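Local coordinates for PUA domain-containing protein (PDB 2Q07) that is of unknown function but carries a PUA domain, belongs to the archaeosine synthase type 1 family and probably binds RNA in tRNA modification, at residues Tyr169-Ile172 and Leu173-Met176. Numbering follows the deposited sequence.
Sequences YRRI and LEHM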
loop_
_atom_site.group_PDB
_atom_site.type_symbol
_atom_site.label_atom_id
_atom_site.label_comp_id
_atom_site.label_asym_id
_atom_site.label_seq_id
_atom_site.Cartn_x
_atom_site.Cartn_y
_atom_site.Cartn_z
ATOM N N TYR A 169 2.591 -7.139 9.140
ATOM C CA TYR A 169 3.510 -7.255 8.009
ATOM C C TYR A 169 2.919 -8.030 6.842
ATOM O O TYR A 169 3.148 -7.682 5.682
ATOM C CB TYR A 169 4.829 -7.907 8.446
ATOM C CG TYR A 169 5.702 -7.037 9.336
ATOM C CD1 TYR A 169 6.870 -7.547 9.900
ATOM C CD2 TYR A 169 5.367 -5.711 9.609
ATOM C CE1 TYR A 169 7.683 -6.765 10.716
ATOM C CE2 TYR A 169 6.171 -4.916 10.425
ATOM C CZ TYR A 169 7.330 -5.453 10.976
ATOM O OH TYR A 169 8.132 -4.691 11.796
ATOM N N ARG A 170 2.173 -9.084 7.145
ATOM C CA ARG A 170 1.536 -9.882 6.104
ATOM C C ARG A 170 0.418 -9.095 5.407
ATOM O O ARG A 170 0.252 -9.184 4.186
ATOM C CB ARG A 170 0.986 -11.179 6.708
ATOM C CG ARG A 170 -0.011 -11.930 5.823
ATOM C CD ARG A 170 -0.195 -13.349 6.333
ATOM N NE ARG A 170 1.071 -14.074 6.258
ATOM C CZ ARG A 170 1.348 -15.182 6.932
ATOM N NH1 ARG A 170 0.441 -15.709 7.745
ATOM N NH2 ARG A 170 2.541 -15.753 6.808
ATOM N N ARG A 171 -0.340 -8.314 6.176
ATOM C CA ARG A 171 -1.423 -7.514 5.603
ATOM C C ARG A 171 -0.854 -6.469 4.639
ATOM O O ARG A 171 -1.427 -6.198 3.580
ATOM C CB ARG A 171 -2.217 -6.798 6.706
ATOM C CG ARG A 171 -3.563 -7.427 7.029
ATOM C CD ARG A 171 -3.424 -8.557 8.016
ATOM N NE ARG A 171 -4.700 -9.222 8.265
ATOM C CZ ARG A 171 -4.960 -9.957 9.343
ATOM N NH1 ARG A 171 -4.032 -10.113 10.278
ATOM N NH2 ARG A 171 -6.140 -10.547 9.483
ATOM N N ILE A 172 0.278 -5.888 5.019
ATOM C CA ILE A 172 0.951 -4.874 4.204
ATOM C C ILE A 172 1.376 -5.456 2.855
ATOM O O ILE A 172 1.120 -4.866 1.814
ATOM C CB ILE A 172 2.213 -4.331 4.922
ATOM C CG1 ILE A 172 1.807 -3.426 6.088
ATOM C CG2 ILE A 172 3.079 -3.571 3.964
ATOM C CD1 ILE A 172 2.987 -2.917 6.909
ATOM N N LEU A 173 2.039 -6.607 2.895
ATOM C CA LEU A 173 2.507 -7.260 1.687
ATOM C C LEU A 173 1.323 -7.701 0.837
ATOM O O LEU A 173 1.342 -7.543 -0.386
ATOM C CB LEU A 173 3.400 -8.460 2.042
ATOM C CG LEU A 173 4.794 -8.162 2.612
ATOM C CD1 LEU A 173 5.476 -9.476 2.998
ATOM C CD2 LEU A 173 5.641 -7.416 1.580
ATOM N N GLU A 174 0.285 -8.239 1.477
ATOM C CA GLU A 174 -0.899 -8.673 0.742
ATOM C C GLU A 174 -1.560 -7.480 0.056
ATOM O O GLU A 174 -2.022 -7.593 -1.079
ATOM C CB GLU A 174 -1.918 -9.349 1.667
ATOM C CG GLU A 174 -1.380 -10.586 2.366
ATOM C CD GLU A 174 -2.403 -11.249 3.270
ATOM O OE1 GLU A 174 -3.148 -10.527 3.974
ATOM O OE2 GLU A 174 -2.453 -12.498 3.286
ATOM N N HIS A 175 -1.608 -6.341 0.747
ATOM C CA HIS A 175 -2.224 -5.143 0.185
ATOM C C HIS A 175 -1.429 -4.559 -0.969
ATOM O O HIS A 175 -2.001 -3.961 -1.868
ATOM C CB HIS A 175 -2.433 -4.057 1.254
ATOM C CG HIS A 175 -3.715 -4.198 2.014
ATOM N ND1 HIS A 175 -3.947 -5.225 2.901
ATOM C CD2 HIS A 175 -4.853 -3.462 1.987
ATOM C CE1 HIS A 175 -5.174 -5.123 3.383
ATOM N NE2 HIS A 175 -5.746 -4.061 2.842
HETATM N N MSE A 176 -0.109 -4.719 -0.948
HETATM C CA MSE A 176 0.705 -4.184 -2.036
HETATM C C MSE A 176 0.516 -5.016 -3.302
HETATM O O MSE A 176 0.496 -4.478 -4.407
HETATM C CB MSE A 176 2.173 -4.147 -1.628
HETATM C CG MSE A 176 2.408 -3.257 -0.423
HETATM SE SE MSE A 176 4.255 -3.054 0.007
HETATM C CE MSE A 176 4.474 -4.482 1.264
#
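His-175 turns its imidazole back along the helix, and its ND1 donates to Arg-171 O at 2.8 Å. Arg-171 O also takes the backbone N-H of His-175, with His-175 N at 2.8 Å, and the two donors arrive from opposite faces of the carbonyl plane. ND1 stands 38° out of that plane in a bent bond; together with NE2, which bonds to the backbone N of Lys-26, it fixes the rotation of the ring, which also meets Phe-75 edge-to-face. One residue earlier, and a turn on from Arg-170, Glu-174 has CG anti to its carbonyl carbon (chi1 -60°) and an extended chain beyond, which carries the carboxylate back to Arg-170. The two side chains cross at a slant, carboxylate and guanidinium planes 39° apart, with Glu-174 OE2 3.6 Å from Arg-170 CG. The charges do not meet: Arg-170 NE stays 4.9 Å from Glu-174 OE2, and Arg-171 instead pairs with Asp-167. An alanine at Glu-174 lacks the carboxylate, which would probably cost Arg-170 CG its contact and leave both arginines without that nearby negative charge. On another side, Leu-173 CG lies 3.5 Å from Tyr-169 O, and Leu-173 and Met-176 pack on Val-208 and Leu-215. The i to i+4 bonds are those of an alpha-helix, here helix 168-181, resting on the antiparallel sheet of the pre-PUA region, while His-175 meets the part of the chain holding Lys-26 and Phe-75.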